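Local structure of putative transcription regulator (Lactobacillus plantarum WCFS1, 3COL) at residues Ala29-Thr34 against Gln55-Ser60; Val13-Ala18 against Lys38-Ala43; Asp76-Ser81 against Asn132-Leu137. The protein probably regulates transcription as a TetR-family DNA-binding protein, with an N-terminal helix-turn-helix domain joined to an all-helical C-terminal region. All coordinates share one frame; numbering follows the deposited sequence. Where two conformers were deposited one is given.

Interaction 1: Ala29-Thr34 against Gln55-Ser60; sequences AGVSTT and QALIDS
Val31 turns its side chain onto helix 54-67 and lies against two successive residues there, Leu57 and Ile58. Its CG1, anti to the backbone N (chi1 174°), meets Leu57 CD1 at 4.0 Å, the two side chains running obliquely past each other, while Val31 CB lies 4.2 Å from Ile58 CG1. A compact branched residue suits this buried place, since Ile22 and Ile23 of helix 11-26 press on the same valine. Ser32 comes next and turns its side chain away: it is the N-cap of helix 33-40, and its OG accepts the backbone N-H of Lys35. What it offers to the contact is backbone, Ser32 C lying 4.2 Å from Leu57 CD1. The chain here leads into the helix-turn-helix of a TetR-type DNA-binding domain, whose helices 33-40 and 44-48 pack with helix 11-26 and the start of helix 54-67 round one apolar core. Leu57 belongs to that core, reaching Ile15 and Val19 on one helix and Val47 on another. At Thr33, the first residue of helix 33-40, the side chain crosses that of Leu57 at about a right angle. Thr33 OG1 comes within 3.8 Å of Leu57 CD1 in a plain van der Waals contact, and Thr33 CA is 4.0 Å from the same methyl. Val47 and Tyr48 also touch this threonine. Ile58, beside Leu57 on its helix, also touches Ile113 of helix 106-117, so the residue that meets Val31 CB faces the C-terminal region as well.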
loop_
_atom_site.group_PDB
_atom_site.type_symbol
_atom_site.label_atom_id
_atom_site.label_comp_id
_atom_site.label_asym_id
_atom_site.label_seq_id
_atom_site.Cartn_x
_atom_site.Cartn_y
_atom_site.Cartn_z
ATOM N N ALA A 29 14.995 -4.339 -6.743
ATOM C CA ALA A 29 15.721 -5.190 -7.689
ATOM C C ALA A 29 16.686 -4.399 -8.593
ATOM O O ALA A 29 17.679 -4.946 -9.063
ATOM C CB ALA A 29 14.742 -6.024 -8.510
ATOM N N GLY A 30 16.413 -3.114 -8.804
ATOM C CA GLY A 30 17.279 -2.283 -9.630
ATOM C C GLY A 30 18.569 -1.843 -8.944
ATOM O O GLY A 30 19.477 -1.361 -9.603
ATOM N N VAL A 31 18.661 -1.989 -7.625
ATOM C CA VAL A 31 19.861 -1.565 -6.893
ATOM C C VAL A 31 21.089 -2.469 -7.196
ATOM O O VAL A 31 20.976 -3.697 -7.176
ATOM C CB VAL A 31 19.586 -1.496 -5.362
ATOM C CG1 VAL A 31 20.858 -1.188 -4.561
ATOM C CG2 VAL A 31 18.486 -0.447 -5.040
ATOM N N SER A 32 22.237 -1.853 -7.503
ATOM C CA SER A 32 23.511 -2.560 -7.590
ATOM C C SER A 32 24.600 -1.616 -7.106
ATOM O O SER A 32 24.438 -0.402 -7.160
ATOM C CB SER A 32 23.778 -3.036 -9.016
ATOM O OG SER A 32 24.251 -1.978 -9.844
ATOM N N THR A 33 25.686 -2.157 -6.595
ATOM C CA THR A 33 26.832 -1.328 -6.187
ATOM C C THR A 33 27.344 -0.478 -7.372
ATOM O O THR A 33 27.659 0.712 -7.208
ATOM C CB THR A 33 27.953 -2.210 -5.603
ATOM O OG1 THR A 33 27.422 -2.930 -4.470
ATOM C CG2 THR A 33 29.174 -1.363 -5.152
ATOM N N THR A 34 27.392 -1.074 -8.560
ATOM C CA THR A 34 27.863 -0.361 -9.758
ATOM C C THR A 34 26.993 0.863 -10.060
ATOM O O THR A 34 27.510 1.976 -10.241
ATOM C CB THR A 34 27.893 -1.281 -10.993
ATOM O OG1 THR A 34 28.914 -2.275 -10.799
ATOM C CG2 THR A 34 28.220 -0.497 -12.219
ATOM N N GLN A 55 22.314 -6.123 -0.932
ATOM C CA GLN A 55 21.426 -6.264 0.244
ATOM C C GLN A 55 21.742 -5.275 1.376
ATOM O O GLN A 55 20.845 -4.702 1.940
ATOM C CB GLN A 55 21.424 -7.701 0.816
ATOM C CG GLN A 55 20.240 -7.971 1.763
ATOM C CD GLN A 55 18.877 -7.778 1.059
ATOM O OE1 GLN A 55 18.642 -8.343 -0.021
ATOM N NE2 GLN A 55 17.994 -6.975 1.654
ATOM N N ALA A 56 23.020 -5.118 1.715
ATOM C CA ALA A 56 23.440 -4.122 2.705
ATOM C C ALA A 56 23.008 -2.689 2.303
ATOM O O ALA A 56 22.609 -1.897 3.161
ATOM C CB ALA A 56 24.964 -4.205 2.953
ATOM N N LEU A 57 23.090 -2.360 1.015
ATOM C CA LEU A 57 22.652 -1.029 0.522
ATOM C C LEU A 57 21.138 -0.804 0.788
ATOM O O LEU A 57 20.738 0.230 1.306
ATOM C CB LEU A 57 22.925 -0.860 -0.976
ATOM C CG LEU A 57 24.385 -0.790 -1.427
ATOM C CD1 LEU A 57 24.524 -0.998 -2.940
ATOM C CD2 LEU A 57 25.025 0.549 -0.989
ATOM N N ILE A 58 20.337 -1.802 0.445
ATOM C CA ILE A 58 18.874 -1.781 0.626
ATOM C C ILE A 58 18.508 -1.726 2.135
ATOM O O ILE A 58 17.644 -0.925 2.552
ATOM C CB ILE A 58 18.241 -3.041 -0.054
ATOM C CG1 ILE A 58 18.335 -2.938 -1.603
ATOM C CG2 ILE A 58 16.791 -3.254 0.397
ATOM C CD1 ILE A 58 18.217 -4.334 -2.340
ATOM N N ASP A 59 19.134 -2.589 2.930
ATOM C CA ASP A 59 18.825 -2.682 4.339
ATOM C C ASP A 59 19.099 -1.347 5.019
ATOM O O ASP A 59 18.378 -0.964 5.922
ATOM C CB ASP A 59 19.642 -3.777 5.040
ATOM C CG ASP A 59 19.204 -5.192 4.653
ATOM O OD1 ASP A 59 18.188 -5.334 3.930
ATOM O OD2 ASP A 59 19.899 -6.157 5.060
ATOM N N SER A 60 20.169 -0.664 4.580
ATOM C CA SER A 60 20.566 0.638 5.145
ATOM C C SER A 60 19.498 1.706 4.895
ATOM O O SER A 60 19.108 2.449 5.808
ATOM C CB SER A 60 21.923 1.077 4.600
ATOM O OG SER A 60 22.278 2.363 5.100
#

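Interaction 2: Val13-Ala18 against Lys38-Ala43; sequences VKIQDA and KRVGIA
Val40 and Ala18 make the tightest apolar pairing between the two helices, with Val40 CG2 3.6 Å from Ala18 CB; the small alanine lets helix 33-40 come in close. The same methyl lies 4.1 Å from Ile15 CG1, the isoleucine and valine crossing at about a right angle. Farther along, Ile15 CD1 touches Ile42 CD1, methyl to methyl, at 4.0 Å, again with the side chains crosswise. Val40 owes its double reach to chi1 179°: CG1, anti to the backbone N, leans on Lys14 CB at 3.9 Å, and CG2 is left to face Ile15 and Ala18.

Other contacts involve backbone atoms or the aliphatic part of a charged chain. Val40 CG2 sits 3.4 Å from Lys14 O. Arg39 lays its CB 4.0 Å from Ala18 CB, and its extended chain runs on past Ala21 and Ile22.

Gly41 ends the helix with a positive phi (87°), where a CB would jam against the carbonyl O of Val40. This glycine opens the turn between helices 33-40 and 44-48, and a first helix packed on helix 11-26 just ahead of such a turn is the arrangement of the TetR-type helix-turn-helix.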
loop_
_atom_site.group_PDB
_atom_site.type_symbol
_atom_site.label_atom_id
_atom_site.label_comp_id
_atom_site.label_asym_id
_atom_site.label_seq_id
_atom_site.Cartn_x
_atom_site.Cartn_y
_atom_site.Cartn_z
ATOM N N VAL A 13 25.615 9.143 3.357
ATOM C CA VAL A 13 24.359 9.798 3.021
ATOM C C VAL A 13 24.161 9.902 1.502
ATOM O O VAL A 13 23.085 9.583 1.003
ATOM C CB VAL A 13 24.278 11.158 3.685
ATOM C CG1 VAL A 13 23.086 11.973 3.163
ATOM C CG2 VAL A 13 24.207 10.966 5.210
ATOM N N LYS A 14 25.195 10.346 0.781
ATOM C CA LYS A 14 25.173 10.360 -0.691
ATOM C C LYS A 14 24.851 8.990 -1.264
ATOM O O LYS A 14 24.076 8.871 -2.225
ATOM C CB LYS A 14 26.513 10.841 -1.266
ATOM C CG LYS A 14 26.754 12.347 -1.092
ATOM C CD LYS A 14 25.776 13.139 -1.970
ATOM C CE LYS A 14 25.559 14.580 -1.494
ATOM N NZ LYS A 14 24.813 15.360 -2.530
ATOM N N ILE A 15 25.445 7.960 -0.676
ATOM C CA ILE A 15 25.143 6.585 -1.097
ATOM C C ILE A 15 23.712 6.138 -0.810
ATOM O O ILE A 15 23.045 5.580 -1.688
ATOM C CB ILE A 15 26.166 5.590 -0.534
ATOM C CG1 ILE A 15 27.538 5.804 -1.219
ATOM C CG2 ILE A 15 25.687 4.191 -0.792
ATOM C CD1 ILE A 15 28.710 5.256 -0.445
ATOM N N GLN A 16 23.228 6.389 0.410
ATOM C CA GLN A 16 21.852 6.093 0.744
ATOM C C GLN A 16 20.844 6.859 -0.137
ATOM O O GLN A 16 19.845 6.299 -0.579
ATOM C CB GLN A 16 21.613 6.433 2.206
ATOM C CG GLN A 16 22.370 5.553 3.187
ATOM C CD GLN A 16 22.189 6.045 4.618
ATOM O OE1 GLN A 16 22.377 7.215 4.908
ATOM N NE2 GLN A 16 21.800 5.156 5.501
ATOM N N ASP A 17 21.117 8.134 -0.400
ATOM C CA ASP A 17 20.260 8.920 -1.299
ATOM C C ASP A 17 20.211 8.297 -2.685
ATOM O O ASP A 17 19.141 8.209 -3.287
ATOM C CB ASP A 17 20.736 10.359 -1.393
ATOM C CG ASP A 17 20.419 11.155 -0.156
ATOM O OD1 ASP A 17 19.684 10.643 0.737
ATOM O OD2 ASP A 17 20.881 12.309 -0.087
ATOM N N ALA A 18 21.365 7.867 -3.186
ATOM C CA ALA A 18 21.435 7.166 -4.489
ATOM C C ALA A 18 20.608 5.848 -4.536
ATOM O O ALA A 18 19.859 5.617 -5.476
ATOM C CB ALA A 18 22.866 6.887 -4.833
ATOM N N LYS A 38 27.976 4.893 -9.794
ATOM C CA LYS A 38 27.831 5.785 -10.944
ATOM C C LYS A 38 26.987 7.025 -10.600
ATOM O O LYS A 38 27.344 8.146 -10.944
ATOM C CB LYS A 38 27.245 5.026 -12.151
ATOM N N ARG A 39 25.894 6.819 -9.872
ATOM C CA ARG A 39 25.069 7.923 -9.401
ATOM C C ARG A 39 25.791 8.912 -8.464
ATOM O O ARG A 39 25.637 10.130 -8.603
ATOM C CB ARG A 39 23.816 7.392 -8.712
ATOM C CG ARG A 39 22.678 7.125 -9.668
ATOM C CD ARG A 39 21.479 6.580 -8.907
ATOM N NE ARG A 39 20.314 6.440 -9.778
ATOM C CZ ARG A 39 19.410 7.388 -9.999
ATOM N NH1 ARG A 39 19.518 8.591 -9.432
ATOM N NH2 ARG A 39 18.393 7.120 -10.799
ATOM N N VAL A 40 26.560 8.378 -7.519
ATOM C CA VAL A 40 27.269 9.196 -6.544
ATOM C C VAL A 40 28.492 9.850 -7.186
ATOM O O VAL A 40 28.885 10.936 -6.778
ATOM C CB VAL A 40 27.635 8.398 -5.252
ATOM C CG1 VAL A 40 28.390 9.270 -4.254
ATOM C CG2 VAL A 40 26.367 7.880 -4.578
ATOM N N GLY A 41 29.066 9.202 -8.202
ATOM C CA GLY A 41 30.260 9.692 -8.841
ATOM C C GLY A 41 31.550 9.239 -8.181
ATOM O O GLY A 41 32.574 9.935 -8.263
ATOM N N ILE A 42 31.515 8.066 -7.550
ATOM C CA ILE A 42 32.703 7.499 -6.924
ATOM C C ILE A 42 32.987 6.092 -7.456
ATOM O O ILE A 42 32.136 5.496 -8.114
ATOM C CB ILE A 42 32.569 7.454 -5.364
ATOM C CG1 ILE A 42 31.311 6.659 -4.931
ATOM C CG2 ILE A 42 32.565 8.867 -4.774
ATOM C CD1 ILE A 42 31.058 6.658 -3.393
ATOM N N ALA A 43 34.169 5.564 -7.147
ATOM C CA ALA A 43 34.542 4.171 -7.440
ATOM C C ALA A 43 33.693 3.166 -6.653
ATOM O O ALA A 43 33.216 3.476 -5.553
ATOM C CB ALA A 43 36.017 3.950 -7.125
#

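Interaction 3: Asp76-Ser81 against Asn132-Leu137; sequences DRLSDS and NIVANL
Ile133 pushes its branched side chain against the end of helix 72-78, where it meets Leu78 and Ser79 together. Its CG2, anti to the backbone N while CG1 is anti to the carbonyl carbon (chi1 -68°), bears on Leu78 CB at 3.7 Å and on Ser79 N at 3.8 Å. The other branch stays over the serine, with Ile133 CG1 3.8 Å from Ser79 CB. With both branches of the beta carbon engaged, the isoleucine fills the angle between the last helical residue and the first one beyond it. Cut back to an alanine, this position would lose the CG1 and CG2 branches, which is likely to leave Leu78 CB and Ser79 CB without the methyl and methylene they rest on and to open a gap where the two backbones come nearest.

Leu78 aims the rest of its side chain deeper, along helix 133-143. Its CD2 meets Leu137 CD2 at 4.1 Å, the two leucines passing at a slant, and its CD1 makes a looser contact with Val134 CG2 at 4.5 Å. Leucines suit these buried places because their branched ends reach beyond the beta carbon to side chains of the facing helix. Helix 85-102 completes the packing, Tyr92 touching both Leu78 and Val134, and Val85 and the side chain of Arg88 touching Leu137. The contact thus ties helices 72-78, 85-102 and 133-143 together in the all-helical region that follows the DNA-binding domain, the region which in TetR proteins generally serves regulation and dimerisation.

A water joins the two backbones beside this apolar patch, donating to Ile133 O at 2.8 Å and more weakly to Leu78 O at 3.3 Å. Leu78 O also receives Arg88 NH2. Ser79, at the exposed border, presents its CB to Ile133, while its hydroxyl hydrogen-bonds back to Leu75 O.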
loop_
_atom_site.group_PDB
_atom_site.type_symbol
_atom_site.label_atom_id
_atom_site.label_comp_id
_atom_site.label_asym_id
_atom_site.label_seq_id
_atom_site.Cartn_x
_atom_site.Cartn_y
_atom_site.Cartn_z
ATOM N N ASP A 76 8.999 7.097 23.975
ATOM C CA ASP A 76 8.910 7.085 25.419
ATOM C C ASP A 76 7.455 7.356 25.829
ATOM O O ASP A 76 6.911 6.676 26.708
ATOM C CB ASP A 76 9.892 8.096 26.020
ATOM C CG ASP A 76 11.338 7.572 26.062
ATOM O OD1 ASP A 76 11.582 6.405 25.647
ATOM O OD2 ASP A 76 12.239 8.325 26.531
ATOM N N ARG A 77 6.838 8.330 25.164
ATOM C CA ARG A 77 5.434 8.647 25.365
ATOM C C ARG A 77 4.526 7.459 25.004
ATOM O O ARG A 77 3.588 7.150 25.741
ATOM C CB ARG A 77 5.056 9.909 24.564
ATOM C CG ARG A 77 4.102 10.854 25.284
ATOM C CD ARG A 77 4.787 11.811 26.303
ATOM N NE ARG A 77 5.677 11.148 27.257
ATOM C CZ ARG A 77 5.301 10.517 28.372
ATOM N NH1 ARG A 77 4.017 10.428 28.730
ATOM N NH2 ARG A 77 6.233 9.948 29.129
ATOM N N LEU A 78 4.825 6.780 23.892
ATOM C CA LEU A 78 4.002 5.639 23.407
ATOM C C LEU A 78 4.110 4.383 24.298
ATOM O O LEU A 78 3.182 3.567 24.387
ATOM C CB LEU A 78 4.291 5.301 21.920
ATOM C CG LEU A 78 4.041 6.454 20.941
ATOM C CD1 LEU A 78 4.491 6.119 19.529
ATOM C CD2 LEU A 78 2.564 6.865 20.955
ATOM N N SER A 79 5.233 4.259 24.980
ATOM C CA SER A 79 5.432 3.128 25.861
ATOM C C SER A 79 5.029 3.430 27.308
ATOM O O SER A 79 5.197 2.586 28.181
ATOM C CB SER A 79 6.886 2.647 25.784
ATOM O OG SER A 79 7.745 3.572 26.422
ATOM N N ASP A 80 4.471 4.620 27.553
ATOM C CA ASP A 80 4.146 5.040 28.916
ATOM C C ASP A 80 2.775 4.448 29.223
ATOM O O ASP A 80 1.744 4.954 28.765
ATOM C CB ASP A 80 4.145 6.588 29.028
ATOM C CG ASP A 80 3.859 7.108 30.465
ATOM O OD1 ASP A 80 3.460 6.342 31.373
ATOM O OD2 ASP A 80 4.034 8.320 30.687
ATOM N N SER A 81 2.777 3.409 30.058
ATOM C CA SER A 81 1.561 2.675 30.374
ATOM C C SER A 81 0.566 3.432 31.256
ATOM O O SER A 81 -0.604 3.035 31.347
ATOM C CB SER A 81 1.918 1.323 31.000
ATOM O OG SER A 81 2.502 1.538 32.266
ATOM N N ASN A 132 9.236 -3.366 20.290
ATOM C CA ASN A 132 7.818 -3.651 19.993
ATOM C C ASN A 132 6.796 -2.692 20.669
ATOM O O ASN A 132 5.649 -3.073 20.923
ATOM C CB ASN A 132 7.479 -5.137 20.290
ATOM N N ILE A 133 7.232 -1.460 20.947
ATOM C CA ILE A 133 6.393 -0.402 21.560
ATOM C C ILE A 133 5.027 -0.150 20.877
ATOM O O ILE A 133 3.997 -0.208 21.539
ATOM C CB ILE A 133 7.198 0.920 21.720
ATOM C CG1 ILE A 133 8.295 0.711 22.776
ATOM C CG2 ILE A 133 6.257 2.144 22.047
ATOM C CD1 ILE A 133 9.441 1.706 22.697
ATOM N N VAL A 134 5.016 0.066 19.567
ATOM C CA VAL A 134 3.755 0.272 18.847
ATOM C C VAL A 134 2.887 -0.986 18.881
ATOM O O VAL A 134 1.690 -0.906 19.217
ATOM C CB VAL A 134 3.991 0.787 17.374
ATOM C CG1 VAL A 134 2.664 0.854 16.578
ATOM C CG2 VAL A 134 4.730 2.156 17.418
ATOM N N ALA A 135 3.500 -2.150 18.622
ATOM C CA ALA A 135 2.763 -3.423 18.638
ATOM C C ALA A 135 2.168 -3.673 20.006
ATOM O O ALA A 135 0.996 -4.057 20.125
ATOM C CB ALA A 135 3.665 -4.604 18.189
ATOM N N ASN A 136 2.953 -3.410 21.046
ATOM C CA ASN A 136 2.480 -3.516 22.425
ATOM C C ASN A 136 1.332 -2.583 22.737
ATOM O O ASN A 136 0.380 -2.958 23.446
ATOM C CB ASN A 136 3.637 -3.294 23.424
ATOM C CG ASN A 136 4.608 -4.475 23.469
ATOM O OD1 ASN A 136 4.528 -5.388 22.645
ATOM N ND2 ASN A 136 5.516 -4.467 24.442
ATOM N N LEU A 137 1.405 -1.376 22.194
ATOM C CA LEU A 137 0.336 -0.391 22.388
ATOM C C LEU A 137 -0.962 -0.914 21.759
ATOM O O LEU A 137 -2.020 -0.812 22.352
ATOM C CB LEU A 137 0.716 0.952 21.754
ATOM C CG LEU A 137 -0.303 2.101 21.633
ATOM C CD1 LEU A 137 -0.959 2.391 22.998
ATOM C CD2 LEU A 137 0.405 3.365 21.043
HETATM O O HOH W 1 4.181 0.404 24.214
#

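In the fold
Interactions 1 and 2 are neighbouring parts of one probable DNA-binding domain, their centres about 11 Å apart. Both draw on helix 33-40, at its start and at its end, and their segments alternate along the chain. They also touch directly: Leu57 CD2 packs on Ile15 CG2 at 3.7 Å, and Gln16 NE2 probably hydrogen-bonds to Ser60 OG at 2.9 Å, so helix 11-26 is held to helix 54-67 as well. Interaction 3 lies across the chain's centre, its own centre about 32 Å from that of interaction 1 and about 36 Å from that of interaction 2; nearest atoms are about 17 and 21 Å away. Helix 54-67, followed in sequence by helix 72-78, leads from one region to the other.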